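Long-range contacts in malonyl CoA-acyl carrier protein transacylase (Staphylococcus aureus, PDB 3IM9), which transfers the malonyl group from malonyl-CoA to holo acyl carrier protein, supplying malonyl-ACP for fatty acid biosynthesis: residues I15-Q19 / L98-S103; T93-S97 / P260-I264. One frame throughout, in Å; residues are numbered along the deposited sequence.

Interaction 1. Residues I15-Q19 / L98-S103; sequences IFPGQ and LGEYSS. With CA (calcium ion), chain B; SO4 (sulfate ion), chain D.
Gly99 presses its bare alpha carbon against the strand end of residues 15-19: its CA makes a C-H...O contact of 3.4 Å with Phe16 O, with an angle of 156° at the hydrogen. With no side chain between them, the Gly99 backbone lies directly against that oxygen, and Gly99 CA is 4.7 Å from Phe16 CA. One helical turn on, Ser102 CB sits over one face of the Phe16 ring, 3.8 Å from its centroid and shifted toward the CG rim, a CH-pi contact. Phe16 CG stands anti to its carbonyl carbon (chi1 -63°), which turns the ring onto the first turn of the helix, at Ser102 and Ser103, and brings CD1 to 3.4 Å from Ser103 OG, in the ring plane. That hydroxyl is hydrogen-bonded to Thr93.

Two waters bridge the segments. One donates to Pro17 O and is also bonded to Ser102 OG at 2.7 Å; the other accepts from the backbone amides of both Gln19 and Leu98. Between these waters along the chain, Gly18 N gives a nearly straight hydrogen bond of 2.7 Å to sulfate O1, with an angle of 172°. On the far side of the helix, Tyr101 OH binds calcium together with Met253 and Gln256. The buried contact thus seats helix 99-106 against the end of strand 11-16, with helix 67-84 touching Phe16, Leu98 and Ser102, and helix 112-128 packing on Leu98 and Tyr101.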
ATOM      1  N   ILE A  15      -1.717   1.418  10.114  1.00 10.24           N
ATOM      2  CA  ILE A  15      -1.128   1.492   8.772  1.00 10.70           C
ATOM      3  C   ILE A  15      -1.323   0.144   8.090  1.00 10.42           C
ATOM      4  O   ILE A  15      -1.401  -0.934   8.767  1.00 10.96           O
ATOM      5  CB  ILE A  15       0.379   1.871   8.773  1.00  8.96           C
ATOM      6  CG1 ILE A  15       1.242   0.805   9.460  1.00 11.98           C
ATOM      7  CG2 ILE A  15       0.559   3.230   9.503  1.00 11.82           C
ATOM      8  CD1 ILE A  15       2.728   1.150   9.606  1.00 11.94           C
ATOM      9  N   PHE A  16      -1.399   0.185   6.761  1.00  9.07           N
ATOM     10  CA  PHE A  16      -1.839  -1.038   6.031  1.00  9.13           C
ATOM     11  C   PHE A  16      -0.858  -1.327   4.886  1.00  9.99           C
ATOM     12  O   PHE A  16      -0.598  -0.476   4.031  1.00 10.34           O
ATOM     13  CB  PHE A  16      -3.234  -0.777   5.489  1.00  9.14           C
ATOM     14  CG  PHE A  16      -4.248  -0.534   6.577  1.00 10.56           C
ATOM     15  CD1 PHE A  16      -4.700   0.765   6.810  1.00 10.74           C
ATOM     16  CD2 PHE A  16      -4.734  -1.586   7.338  1.00  9.35           C
ATOM     17  CE1 PHE A  16      -5.603   1.012   7.887  1.00 12.44           C
ATOM     18  CE2 PHE A  16      -5.699  -1.381   8.345  1.00 11.02           C
ATOM     19  CZ  PHE A  16      -6.158  -0.061   8.596  1.00 12.86           C
ATOM     20  N   PRO A  17      -0.375  -2.573   4.759  1.00 10.02           N
ATOM     21  CA  PRO A  17       0.544  -2.948   3.673  1.00  9.82           C
ATOM     22  C   PRO A  17      -0.201  -3.159   2.361  1.00 10.33           C
ATOM     23  O   PRO A  17      -1.428  -3.306   2.298  1.00 10.51           O
ATOM     24  CB  PRO A  17       1.124  -4.256   4.175  1.00 10.88           C
ATOM     25  CG  PRO A  17      -0.024  -4.893   4.948  1.00 10.73           C
ATOM     26  CD  PRO A  17      -0.662  -3.673   5.723  1.00  8.67           C
ATOM     27  N   GLY A  18       0.606  -3.173   1.319  1.00  7.81           N
ATOM     28  CA  GLY A  18       0.153  -3.395  -0.071  1.00  8.18           C
ATOM     29  C   GLY A  18       0.819  -4.602  -0.717  1.00  8.38           C
ATOM     30  O   GLY A  18       1.373  -5.508  -0.018  1.00  9.33           O
ATOM     31  N   GLN A  19       0.780  -4.550  -2.044  1.00  9.67           N
ATOM     32  CA  GLN A  19       1.385  -5.664  -2.882  1.00  8.83           C
ATOM     33  C   GLN A  19       2.752  -6.010  -2.378  1.00 10.85           C
ATOM     34  O   GLN A  19       3.626  -5.105  -2.148  1.00 13.42           O
ATOM     35  CB  GLN A  19       1.414  -5.145  -4.318  1.00  9.85           C
ATOM     36  CG  GLN A  19       1.802  -6.243  -5.318  1.00  8.63           C
ATOM     37  CD  GLN A  19       0.637  -7.114  -5.652  1.00 10.97           C
ATOM     38  OE1 GLN A  19      -0.494  -6.653  -5.818  1.00 12.24           O
ATOM     39  NE2 GLN A  19       0.925  -8.454  -5.799  1.00 11.46           N
ATOM     40  N   LEU A  98      -1.911  -0.008  -2.564  1.00  8.19           N
ATOM     41  CA  LEU A  98      -3.202  -0.632  -2.249  1.00  8.28           C
ATOM     42  C   LEU A  98      -3.611  -0.297  -0.784  1.00  8.17           C
ATOM     43  O   LEU A  98      -4.806  -0.113  -0.478  1.00  8.71           O
ATOM     44  CB  LEU A  98      -3.034  -2.151  -2.488  1.00  8.11           C
ATOM     45  CG  LEU A  98      -4.278  -3.016  -2.149  1.00  9.81           C
ATOM     46  CD1 LEU A  98      -4.437  -3.313  -0.608  1.00  9.22           C
ATOM     47  CD2 LEU A  98      -5.573  -2.481  -2.793  1.00  9.13           C
ATOM     48  N   GLY A  99      -2.652  -0.372   0.119  1.00  6.82           N
ATOM     49  CA  GLY A  99      -2.944  -0.158   1.530  1.00  8.45           C
ATOM     50  C   GLY A  99      -3.698   1.134   1.834  1.00  9.14           C
ATOM     51  O   GLY A  99      -4.368   1.211   2.864  1.00  8.37           O
ATOM     52  N   GLU A 100      -3.552   2.154   0.953  1.00  7.62           N
ATOM     53  CA  GLU A 100      -4.269   3.399   1.209  1.00  8.61           C
ATOM     54  C   GLU A 100      -5.761   3.128   1.187  1.00  9.95           C
ATOM     55  O   GLU A 100      -6.503   3.847   1.878  1.00 10.46           O
ATOM     56  CB  GLU A 100      -3.850   4.432   0.143  1.00  9.78           C
ATOM     57  CG  GLU A 100      -4.388   5.895   0.445  1.00  9.65           C
ATOM     58  CD  GLU A 100      -3.503   6.929  -0.143  1.00  9.57           C
ATOM     59  OE1 GLU A 100      -2.266   6.796  -0.050  1.00 12.20           O
ATOM     60  OE2 GLU A 100      -4.077   7.908  -0.687  1.00 12.86           O
ATOM     61  N   TYR A 101      -6.220   2.154   0.395  1.00  9.10           N
ATOM     62  CA  TYR A 101      -7.679   1.801   0.374  1.00  9.10           C
ATOM     63  C   TYR A 101      -8.089   1.210   1.702  1.00 10.10           C
ATOM     64  O   TYR A 101      -9.242   1.416   2.141  1.00 10.20           O
ATOM     65  CB  TYR A 101      -7.996   0.950  -0.823  1.00  9.36           C
ATOM     66  CG  TYR A 101      -7.893   1.742  -2.080  1.00  9.75           C
ATOM     67  CD1 TYR A 101      -6.688   1.831  -2.817  1.00  9.55           C
ATOM     68  CD2 TYR A 101      -9.027   2.413  -2.574  1.00 10.24           C
ATOM     69  CE1 TYR A 101      -6.563   2.606  -3.992  1.00 10.19           C
ATOM     70  CE2 TYR A 101      -8.932   3.211  -3.729  1.00 10.85           C
ATOM     71  CZ  TYR A 101      -7.721   3.293  -4.403  1.00  9.80           C
ATOM     72  OH  TYR A 101      -7.682   4.097  -5.537  1.00 12.45           O
ATOM     73  N   SER A 102      -7.253   0.420   2.353  1.00  8.72           N
ATOM     74  CA  SER A 102      -7.572  -0.060   3.663  1.00  8.94           C
ATOM     75  C   SER A 102      -7.695   1.126   4.622  1.00 10.30           C
ATOM     76  O   SER A 102      -8.551   1.098   5.501  1.00 11.06           O
ATOM     77  CB  SER A 102      -6.457  -0.998   4.112  1.00  8.58           C
ATOM     78  OG  SER A 102      -6.439  -2.133   3.217  1.00  9.62           O
ATOM     79  N   SER A 103      -6.848   2.134   4.456  1.00  9.56           N
ATOM     80  CA  SER A 103      -6.982   3.365   5.300  1.00 10.83           C
ATOM     81  C   SER A 103      -8.352   3.999   5.021  1.00 12.39           C
ATOM     82  O   SER A 103      -8.961   4.562   5.988  1.00 12.08           O
ATOM     83  CB  SER A 103      -5.828   4.328   4.946  1.00 10.91           C
ATOM     84  OG  SER A 103      -4.613   3.916   5.481  1.00 10.96           O
TER
HETATM   85 CA    CA B 601      -5.242   4.540  -6.571  1.00 27.15          CA
HETATM   86  S   SO4 D 901       4.236  -2.963   0.733  1.00 22.35           S
HETATM   87  O1  SO4 D 901       3.227  -2.532   1.712  1.00 18.82           O
HETATM   88  O2  SO4 D 901       4.561  -4.506   0.838  1.00 23.51           O
HETATM   89  O3  SO4 D 901       3.599  -2.602  -0.524  1.00 39.95           O
HETATM   90  O4  SO4 D 901       5.596  -2.164   1.009  1.00 27.56           O
HETATM   91  O   HOH W   1      -4.066  -3.513   3.310  1.00 11.32           O
HETATM   92  O   HOH W   2       0.104  -2.117  -3.223  1.00  9.95           O

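Interaction 2. Residues T93-S97 / P260-I264; sequences TMGHS and PVQFI
With CG anti to the backbone N (chi1 -163°), His96 swings its imidazole toward Val261, whose CG1 is likewise anti to its own N (chi1 176°) and settles over the centre of the ring. This methyl lies 3.9 Å from the His96 centroid, close to the ring normal, making a CH-pi contact. The other branch, Val261 CG2, reaches Ser97 CB more loosely, at 4.2 Å. Phe263 meets the imidazole from its edge: Phe263 CD2 is 3.9 Å from His96 CD2, and the two rings are inclined at 47°, an oblique pair.

Farther back along the strand, the Met94 side chain, extended beyond CG, crosses that of Phe263 at about a right angle. Its terminal methyl CE comes to 3.7 Å from Phe263 CE2, while SD lies obliquely 4.7 Å from the ring centroid, a Met-aromatic contact. Leu287, Leu290 and Ile291 of helix 286-294 also touch Phe263.

Ser97, the probable nucleophile, occupies a strained turn consistent with the nucleophile elbow of this acyltransferase family; its OG is hydrogen-bonded to His207, the probable catalytic partner, and to Arg122. Asn168 accepts the N-H of His96 NE2, which helps hold the imidazole with its face to the valine methyl. Van der Waals, CH-pi and Met-aromatic packing therefore make the contact, with Val261 beside the probable nucleophile and the Met94 sulfur farther off at Phe263, while His96 NE2 and Ser97 OG bond to residues outside it.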
ATOM      1  N   THR A  93      -4.079   7.570   9.818  1.00 11.78           N
ATOM      2  CA  THR A  93      -3.814   6.284   9.132  1.00 10.65           C
ATOM      3  C   THR A  93      -3.085   6.593   7.843  1.00 10.91           C
ATOM      4  O   THR A  93      -3.138   7.704   7.280  1.00 12.66           O
ATOM      5  CB  THR A  93      -5.160   5.572   8.856  1.00 10.32           C
ATOM      6  OG1 THR A  93      -4.893   4.294   8.250  1.00 11.24           O
ATOM      7  CG2 THR A  93      -6.072   6.325   7.958  1.00 12.26           C
ATOM      8  N   MET A  94      -2.407   5.546   7.347  1.00 10.83           N
ATOM      9  CA  MET A  94      -1.815   5.560   5.980  1.00 10.62           C
ATOM     10  C   MET A  94      -1.632   4.137   5.543  1.00 10.16           C
ATOM     11  O   MET A  94      -1.673   3.218   6.350  1.00  9.82           O
ATOM     12  CB  MET A  94      -0.438   6.300   5.913  1.00 11.54           C
ATOM     13  CG  MET A  94       0.653   5.633   6.703  1.00 10.59           C
ATOM     14  SD  MET A  94       2.272   6.290   6.390  1.00 13.02           S
ATOM     15  CE  MET A  94       3.102   5.459   7.718  1.00 14.18           C
ATOM     16  N   GLY A  95      -1.518   3.949   4.244  1.00  9.49           N
ATOM     17  CA  GLY A  95      -1.267   2.547   3.728  1.00 10.91           C
ATOM     18  C   GLY A  95      -0.469   2.640   2.448  1.00 10.71           C
ATOM     19  O   GLY A  95      -0.522   3.660   1.722  1.00 11.69           O
ATOM     20  N   HIS A  96       0.236   1.551   2.133  1.00  9.09           N
ATOM     21  CA  HIS A  96       1.186   1.606   0.992  1.00  8.78           C
ATOM     22  C   HIS A  96       0.515   1.179  -0.296  1.00  9.69           C
ATOM     23  O   HIS A  96       0.183  -0.010  -0.440  1.00  8.64           O
ATOM     24  CB  HIS A  96       2.381   0.722   1.317  1.00  9.17           C
ATOM     25  CG  HIS A  96       3.574   0.988   0.447  1.00  9.34           C
ATOM     26  ND1 HIS A  96       3.639   0.499  -0.860  1.00 12.36           N
ATOM     27  CD2 HIS A  96       4.784   1.516   0.735  1.00 10.54           C
ATOM     28  CE1 HIS A  96       4.807   0.862  -1.392  1.00 11.39           C
ATOM     29  NE2 HIS A  96       5.540   1.442  -0.433  1.00  9.08           N
ATOM     30  N   SER A  97       0.244   2.163  -1.172  1.00  9.42           N
ATOM     31  CA  SER A  97      -0.320   1.915  -2.506  1.00  9.32           C
ATOM     32  C   SER A  97      -1.723   1.301  -2.349  1.00  7.74           C
ATOM     33  O   SER A  97      -2.669   2.020  -1.994  1.00  9.10           O
ATOM     34  CB  SER A  97       0.604   1.124  -3.397  1.00  8.88           C
ATOM     35  OG  SER A  97       0.034   1.022  -4.696  1.00  9.46           O
ATOM     36  N   PRO A 260       4.697   8.725  -7.482  1.00 11.84           N
ATOM     37  CA  PRO A 260       5.488   7.917  -6.536  1.00 11.19           C
ATOM     38  C   PRO A 260       4.766   7.828  -5.174  1.00  9.56           C
ATOM     39  O   PRO A 260       4.064   8.777  -4.766  1.00 12.30           O
ATOM     40  CB  PRO A 260       6.823   8.666  -6.375  1.00 12.35           C
ATOM     41  CG  PRO A 260       6.706   9.839  -7.296  1.00 15.54           C
ATOM     42  CD  PRO A 260       5.404   9.927  -7.964  1.00 12.85           C
ATOM     43  N   VAL A 261       4.939   6.687  -4.495  1.00 10.18           N
ATOM     44  CA  VAL A 261       4.450   6.493  -3.116  1.00  9.39           C
ATOM     45  C   VAL A 261       5.413   7.106  -2.176  1.00  9.28           C
ATOM     46  O   VAL A 261       6.554   6.636  -2.050  1.00 10.43           O
ATOM     47  CB  VAL A 261       4.264   4.974  -2.850  1.00  9.07           C
ATOM     48  CG1 VAL A 261       3.856   4.757  -1.382  1.00 10.80           C
ATOM     49  CG2 VAL A 261       3.149   4.395  -3.761  1.00 11.05           C
ATOM     50  N   GLN A 262       4.982   8.195  -1.540  1.00  9.79           N
ATOM     51  CA  GLN A 262       5.864   8.932  -0.621  1.00 10.45           C
ATOM     52  C   GLN A 262       5.880   8.343   0.758  1.00 11.89           C
ATOM     53  O   GLN A 262       5.425   8.979   1.727  1.00 11.42           O
ATOM     54  CB  GLN A 262       5.450  10.428  -0.614  1.00 12.88           C
ATOM     55  CG  GLN A 262       5.484  11.043  -2.023  1.00 13.15           C
ATOM     56  CD  GLN A 262       6.897  11.320  -2.499  1.00 11.09           C
ATOM     57  OE1 GLN A 262       7.897  11.124  -1.813  1.00 13.43           O
ATOM     58  NE2 GLN A 262       6.989  11.707  -3.785  1.00 15.60           N
ATOM     59  N   PHE A 263       6.339   7.096   0.917  1.00 10.25           N
ATOM     60  CA  PHE A 263       6.235   6.484   2.248  1.00  9.67           C
ATOM     61  C   PHE A 263       7.143   7.096   3.284  1.00 11.11           C
ATOM     62  O   PHE A 263       6.680   7.259   4.430  1.00 11.92           O
ATOM     63  CB  PHE A 263       6.446   4.949   2.136  1.00  9.53           C
ATOM     64  CG  PHE A 263       6.059   4.228   3.428  1.00  8.96           C
ATOM     65  CD1 PHE A 263       7.058   3.861   4.307  1.00 10.20           C
ATOM     66  CD2 PHE A 263       4.731   4.015   3.706  1.00  9.61           C
ATOM     67  CE1 PHE A 263       6.722   3.251   5.551  1.00 10.69           C
ATOM     68  CE2 PHE A 263       4.330   3.340   4.913  1.00 11.12           C
ATOM     69  CZ  PHE A 263       5.349   2.961   5.843  1.00 10.57           C
ATOM     70  N   ILE A 264       8.373   7.440   2.904  1.00 11.62           N
ATOM     71  CA  ILE A 264       9.273   8.089   3.895  1.00 12.55           C
ATOM     72  C   ILE A 264       8.628   9.421   4.343  1.00 11.70           C
ATOM     73  O   ILE A 264       8.517   9.637   5.568  1.00 12.38           O
ATOM     74  CB  ILE A 264      10.667   8.336   3.302  1.00 12.96           C
ATOM     75  CG1 ILE A 264      11.337   6.964   3.064  1.00 13.68           C
ATOM     76  CG2 ILE A 264      11.563   9.135   4.274  1.00 15.90           C
ATOM     77  CD1 ILE A 264      12.663   7.165   2.292  1.00 12.95           C
TER

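Overall arrangement
From the N terminus, strand 11-16 leads into residues 15-19, whose partner is 98-103; interaction 1 closes a loop of 78 intervening residues, nearly half of them helical. Residues 93-97 lie inside that loop, but their partner, 260-264, comes long after it, so interaction 2 closes a longer loop of 162 residues and the two cross. They meet where the neighbouring parallel strands 11-16 and 92-95 end: Phe16 O lies 2.9 Å from His96 N, a probable hydrogen bond. Around the turn at Ser97, interaction 1 ties helix 99-106 to the parallel sheet, while interaction 2 joins that sheet to helix 263-272 and to strand 261-262 at the margin of the mixed sheet.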